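Local atomic coordinates of BDI_3064 protein (Parabacteroides distasonis ATCC 8503, PDB entry 5Z06), a protein that hydrolyses linear beta-1,2-glucans and beta-1,2-glucooligosaccharides of four or more units, releasing sophorose from the non-reducing end as an exo-type enzyme of family GH144. Residues T343-V348 and N413-Q418; A294-Y299 and M331-G336. One frame throughout, in Å; residues are numbered along the deposited sequence.

Interaction 1. Residues T343-V348 and N413-Q418; sequences TREEGV and NDKEKQ
Arg344 reaches Glu416 on a straight chain: its CG stands anti to the backbone N (chi1 -164°) and the run to NE is extended. Glu416 is also extended beyond CG, and the two side chains meet at about a right angle. The result is a side-on, two-pronged salt bridge between the first turns of helix 344-360 and helix 414-428, in the (alpha/alpha)6-barrel catalytic domain. Arg344 NE donates to the syn lone pair of Glu416 OE1 at 2.7 Å. Arg344 NH2 donates to Glu416 OE2 at 2.8 Å, on the syn side but 19° out of the carboxylate plane. The guanidinium and carboxylate planes lie 31° apart. Arg344 NH2 also donates to Tyr408 O at the end of helix 392-408, and Glu416 OE2 accepts from Gln411 N in the loop that follows. One turn after Arg344, Val348 splits its branches: CG1 packs 3.6 Å from Lys415 CB, and CG2 lies 3.4 Å from Glu416 OE1. Each helix start is capped. Thr343 and Glu346 form a capping box. Asn413 OD1 accepts from Glu416 N, which probably helps to position the bridging carboxylate. On the exposed side, Glu345 OE2 lies 3.8 Å from Lys415 CD.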
loop_
_atom_site.group_PDB
_atom_site.type_symbol
_atom_site.label_atom_id
_atom_site.label_comp_id
_atom_site.label_asym_id
_atom_site.label_seq_id
_atom_site.Cartn_x
_atom_site.Cartn_y
_atom_site.Cartn_z
ATOM N N THR A 343 15.478 -17.258 10.010
ATOM C CA THR A 343 15.957 -18.615 9.904
ATOM C C THR A 343 14.932 -19.470 9.177
ATOM O O THR A 343 13.749 -19.125 9.110
ATOM C CB THR A 343 16.214 -19.237 11.262
ATOM O OG1 THR A 343 14.992 -19.292 12.004
ATOM C CG2 THR A 343 17.288 -18.455 12.021
ATOM N N ARG A 344 15.409 -20.577 8.628
ATOM C CA ARG A 344 14.547 -21.589 8.065
ATOM C C ARG A 344 13.516 -22.072 9.085
ATOM O O ARG A 344 12.329 -22.173 8.770
ATOM C CB ARG A 344 15.373 -22.764 7.547
ATOM C CG ARG A 344 14.585 -23.656 6.615
ATOM C CD ARG A 344 15.333 -24.937 6.324
ATOM N NE ARG A 344 14.591 -25.778 5.392
ATOM C CZ ARG A 344 14.541 -25.644 4.069
ATOM N NH1 ARG A 344 15.203 -24.671 3.427
ATOM N NH2 ARG A 344 13.834 -26.523 3.363
ATOM N N GLU A 345 13.942 -22.330 10.313
ATOM C CA GLU A 345 13.001 -22.789 11.340
ATOM C C GLU A 345 11.867 -21.784 11.596
ATOM O O GLU A 345 10.700 -22.181 11.729
ATOM C CB GLU A 345 13.736 -23.123 12.649
ATOM C CG GLU A 345 12.882 -23.858 13.682
ATOM C CD GLU A 345 12.275 -25.196 13.187
ATOM O OE1 GLU A 345 12.750 -25.776 12.183
ATOM O OE2 GLU A 345 11.313 -25.681 13.825
ATOM N N GLU A 346 12.218 -20.502 11.698
ATOM C CA GLU A 346 11.220 -19.437 11.781
ATOM C C GLU A 346 10.250 -19.566 10.592
ATOM O O GLU A 346 9.053 -19.576 10.782
ATOM C CB GLU A 346 11.863 -18.050 11.741
ATOM C CG GLU A 346 12.493 -17.571 13.039
ATOM C CD GLU A 346 13.095 -16.171 12.886
ATOM O OE1 GLU A 346 14.156 -16.008 12.219
ATOM O OE2 GLU A 346 12.484 -15.216 13.412
ATOM N N GLY A 347 10.811 -19.676 9.388
ATOM C CA GLY A 347 10.064 -19.856 8.166
ATOM C C GLY A 347 9.135 -21.056 8.202
ATOM O O GLY A 347 7.958 -20.965 7.857
ATOM N N VAL A 348 9.687 -22.177 8.644
ATOM C CA VAL A 348 8.940 -23.405 8.805
ATOM C C VAL A 348 7.774 -23.205 9.763
ATOM O O VAL A 348 6.650 -23.622 9.461
ATOM C CB VAL A 348 9.874 -24.577 9.237
ATOM C CG1 VAL A 348 9.074 -25.798 9.685
ATOM C CG2 VAL A 348 10.785 -24.975 8.079
ATOM N N ASN A 413 11.925 -33.903 7.268
ATOM C CA ASN A 413 11.606 -33.817 8.690
ATOM C C ASN A 413 10.103 -33.685 8.819
ATOM O O ASN A 413 9.419 -33.484 7.816
ATOM C CB ASN A 413 12.354 -32.677 9.372
ATOM C CG ASN A 413 12.020 -31.327 8.789
ATOM O OD1 ASN A 413 10.866 -30.936 8.757
ATOM N ND2 ASN A 413 13.039 -30.597 8.359
ATOM N N ASP A 414 9.579 -33.822 10.033
ATOM C CA ASP A 414 8.131 -33.941 10.178
ATOM C C ASP A 414 7.431 -32.651 9.793
ATOM O O ASP A 414 6.333 -32.710 9.264
ATOM C CB ASP A 414 7.698 -34.359 11.589
ATOM C CG ASP A 414 7.953 -33.286 12.625
ATOM O OD1 ASP A 414 9.019 -32.651 12.512
ATOM O OD2 ASP A 414 7.104 -33.078 13.529
ATOM N N LYS A 415 8.055 -31.509 10.103
ATOM C CA LYS A 415 7.438 -30.211 9.855
ATOM C C LYS A 415 7.359 -29.861 8.383
ATOM O O LYS A 415 6.321 -29.395 7.912
ATOM C CB LYS A 415 8.159 -29.101 10.621
ATOM C CG LYS A 415 7.831 -29.120 12.094
ATOM C CD LYS A 415 8.452 -27.929 12.813
ATOM C CE LYS A 415 7.916 -27.820 14.236
ATOM N NZ LYS A 415 8.339 -28.916 15.136
ATOM N N GLU A 416 8.456 -30.059 7.663
ATOM C CA GLU A 416 8.458 -29.759 6.240
ATOM C C GLU A 416 7.616 -30.774 5.463
ATOM O O GLU A 416 6.930 -30.407 4.526
ATOM C CB GLU A 416 9.879 -29.629 5.717
ATOM C CG GLU A 416 10.572 -28.461 6.407
ATOM C CD GLU A 416 11.793 -27.974 5.709
ATOM O OE1 GLU A 416 12.604 -27.316 6.389
ATOM O OE2 GLU A 416 11.972 -28.249 4.503
ATOM N N LYS A 417 7.649 -32.028 5.891
ATOM C CA LYS A 417 6.720 -33.038 5.407
ATOM C C LYS A 417 5.260 -32.577 5.560
ATOM O O LYS A 417 4.485 -32.685 4.604
ATOM C CB LYS A 417 6.957 -34.354 6.139
ATOM C CG LYS A 417 6.000 -35.485 5.817
ATOM C CD LYS A 417 6.371 -36.228 4.540
ATOM C CE LYS A 417 5.413 -37.384 4.264
ATOM N NZ LYS A 417 5.238 -38.311 5.426
ATOM N N GLN A 418 4.901 -32.048 6.733
ATOM C CA GLN A 418 3.543 -31.544 6.984
ATOM C C GLN A 418 3.184 -30.323 6.103
ATOM O O GLN A 418 2.073 -30.229 5.568
ATOM C CB GLN A 418 3.378 -31.187 8.440
ATOM C CG GLN A 418 1.944 -30.936 8.841
ATOM C CD GLN A 418 1.822 -30.380 10.247
ATOM O OE1 GLN A 418 2.520 -30.829 11.177
ATOM N NE2 GLN A 418 0.923 -29.402 10.420
#

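Interaction 2. Residues A294-Y299 and M331-G336; sequences ANFRYY and MAIVAG
Phe296 pushes one edge of its ring, the CD2-CE2 side, into a shallow hollow on helix 323-338. The hollow is made largely of backbone. Ala332 O lies in the ring plane at the edge, 3.5 Å from Phe296 CD2. Ile333 CA also meets the edge, 3.8 Å from Phe296 CE2. Gly336 CA completes the hollow at 3.9 Å from Phe296 CD2, approaching obliquely. Gly336 has no side chain; a CB placed on it would lie 2.4 Å from Phe296 CE2, a clash. The ring gets there because CG is anti to the backbone N (chi1 160°). This is apolar helix packing inside the domain, with no hydrogen bond between the two segments; residues 296-299, at the close of helix 284-297, lie against the C-terminal half of helix 323-338. Phe341 meets the Phe296 ring edge-to-face. Were Phe296 cut back to an alanine, the hollow beside Gly336 would probably be left unfilled and Phe341 would lose its edge-to-face partner. Ile333 is the bump in the other direction. Its CD1 rests 3.6 Å from Tyr299 O and 4.2 Å from Tyr299 CB. Tyr299 O accepts a hydrogen bond from Arg350 NH1. The small Ala332 CB sits obliquely to the Tyr299 ring, 4.3 Å from Tyr299 CD2. At the far end of the Tyr299 ring, OH accepts from Ala669 N of helix 665-680.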
loop_
_atom_site.group_PDB
_atom_site.type_symbol
_atom_site.label_atom_id
_atom_site.label_comp_id
_atom_site.label_asym_id
_atom_site.label_seq_id
_atom_site.Cartn_x
_atom_site.Cartn_y
_atom_site.Cartn_z
ATOM N N ALA A 294 13.162 -4.773 3.679
ATOM C CA ALA A 294 12.098 -3.881 4.104
ATOM C C ALA A 294 10.727 -4.346 3.586
ATOM O O ALA A 294 9.735 -4.275 4.299
ATOM C CB ALA A 294 12.379 -2.471 3.643
ATOM N N ASN A 295 10.690 -4.801 2.344
ATOM C CA ASN A 295 9.445 -5.273 1.762
ATOM C C ASN A 295 9.039 -6.584 2.412
ATOM O O ASN A 295 7.892 -6.804 2.686
ATOM C CB ASN A 295 9.589 -5.421 0.275
ATOM C CG ASN A 295 9.488 -4.097 -0.455
ATOM O OD1 ASN A 295 8.407 -3.608 -0.687
ATOM N ND2 ASN A 295 10.620 -3.551 -0.871
ATOM N N PHE A 296 10.004 -7.451 2.677
ATOM C CA PHE A 296 9.753 -8.698 3.393
ATOM C C PHE A 296 9.063 -8.463 4.746
ATOM O O PHE A 296 8.170 -9.217 5.143
ATOM C CB PHE A 296 11.080 -9.435 3.559
ATOM C CG PHE A 296 11.095 -10.445 4.633
ATOM C CD1 PHE A 296 11.407 -10.078 5.939
ATOM C CD2 PHE A 296 10.846 -11.774 4.348
ATOM C CE1 PHE A 296 11.452 -11.022 6.949
ATOM C CE2 PHE A 296 10.910 -12.729 5.356
ATOM C CZ PHE A 296 11.216 -12.356 6.653
ATOM N N ARG A 297 9.455 -7.392 5.437
ATOM C CA ARG A 297 8.886 -7.079 6.741
ATOM C C ARG A 297 7.371 -7.058 6.713
ATOM O O ARG A 297 6.730 -7.489 7.645
ATOM C CB ARG A 297 9.368 -5.730 7.231
ATOM C CG ARG A 297 10.841 -5.616 7.540
ATOM C CD ARG A 297 11.171 -4.151 7.772
ATOM N NE ARG A 297 12.609 -3.946 7.789
ATOM C CZ ARG A 297 13.197 -2.775 7.629
ATOM N NH1 ARG A 297 12.484 -1.656 7.467
ATOM N NH2 ARG A 297 14.511 -2.716 7.658
ATOM N N TYR A 298 6.814 -6.520 5.642
ATOM C CA TYR A 298 5.379 -6.476 5.473
ATOM C C TYR A 298 4.685 -7.837 5.693
ATOM O O TYR A 298 3.581 -7.898 6.224
ATOM C CB TYR A 298 5.070 -5.944 4.071
ATOM C CG TYR A 298 3.639 -5.690 3.854
ATOM C CD1 TYR A 298 2.796 -6.721 3.525
ATOM C CD2 TYR A 298 3.106 -4.427 4.035
ATOM C CE1 TYR A 298 1.453 -6.513 3.341
ATOM C CE2 TYR A 298 1.749 -4.187 3.841
ATOM C CZ TYR A 298 0.929 -5.249 3.502
ATOM O OH TYR A 298 -0.412 -5.089 3.333
ATOM N N TYR A 299 5.328 -8.900 5.244
ATOM C CA TYR A 299 4.768 -10.250 5.223
ATOM C C TYR A 299 5.262 -11.054 6.405
ATOM O O TYR A 299 4.707 -12.099 6.712
ATOM C CB TYR A 299 5.157 -10.942 3.916
ATOM C CG TYR A 299 4.727 -10.097 2.785
ATOM C CD1 TYR A 299 3.435 -10.160 2.312
ATOM C CD2 TYR A 299 5.592 -9.153 2.233
ATOM C CE1 TYR A 299 3.005 -9.328 1.291
ATOM C CE2 TYR A 299 5.175 -8.310 1.235
ATOM C CZ TYR A 299 3.889 -8.388 0.772
ATOM O OH TYR A 299 3.526 -7.553 -0.231
ATOM N N MET A 331 6.216 -16.119 -1.127
ATOM C CA MET A 331 7.428 -16.130 -1.941
ATOM C C MET A 331 8.484 -15.169 -1.423
ATOM O O MET A 331 9.650 -15.535 -1.397
ATOM C CB MET A 331 7.102 -15.857 -3.402
ATOM C CG MET A 331 6.252 -16.978 -3.935
ATOM S SD MET A 331 5.455 -16.477 -5.444
ATOM C CE MET A 331 6.709 -17.067 -6.535
ATOM N N ALA A 332 8.049 -13.992 -0.965
ATOM C CA ALA A 332 8.923 -13.062 -0.273
ATOM C C ALA A 332 9.517 -13.706 0.963
ATOM O O ALA A 332 10.697 -13.490 1.267
ATOM C CB ALA A 332 8.184 -11.778 0.096
ATOM N N ILE A 333 8.724 -14.491 1.688
ATOM C CA ILE A 333 9.242 -15.140 2.878
ATOM C C ILE A 333 10.279 -16.209 2.519
ATOM O O ILE A 333 11.338 -16.288 3.144
ATOM C CB ILE A 333 8.131 -15.704 3.782
ATOM C CG1 ILE A 333 7.304 -14.572 4.359
ATOM C CG2 ILE A 333 8.751 -16.465 4.930
ATOM C CD1 ILE A 333 5.948 -14.980 4.902
ATOM N N VAL A 334 10.012 -16.997 1.486
ATOM C CA VAL A 334 10.998 -17.974 1.037
ATOM C C VAL A 334 12.326 -17.280 0.694
ATOM O O VAL A 334 13.400 -17.719 1.140
ATOM C CB VAL A 334 10.468 -18.783 -0.147
ATOM C CG1 VAL A 334 11.558 -19.569 -0.841
ATOM C CG2 VAL A 334 9.390 -19.730 0.336
ATOM N N ALA A 335 12.242 -16.193 -0.079
ATOM C CA ALA A 335 13.413 -15.393 -0.419
ATOM C C ALA A 335 14.108 -14.930 0.851
ATOM O O ALA A 335 15.323 -14.994 0.938
ATOM C CB ALA A 335 13.028 -14.178 -1.256
ATOM N N GLY A 336 13.307 -14.457 1.807
ATOM C CA GLY A 336 13.801 -13.905 3.053
ATOM C C GLY A 336 14.550 -14.944 3.864
ATOM O O GLY A 336 15.518 -14.607 4.561
#

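In the fold
From the N terminus, the chain first builds its beta-rich part and then enters helix 284-297. Interaction 2 closes a loop of 31 residues, bringing helix 323-338 back against the end of that helix. The chain then passes into helix 344-360, where interaction 1 opens. It closes after 64 more residues, at the start of helix 414-428. The two loops therefore follow in series and neither nest nor cross. The centres of interactions 1 and 2 lie about 17 Å apart. The nearest atoms of interactions 1 and 2 are about 5 Å apart, without touching. Interaction 2 is buried nearer the chain's centre; interaction 1 is partly buried and farther out. Helix 344-360, which begins at interaction 1, also reaches back to the first segment of interaction 2.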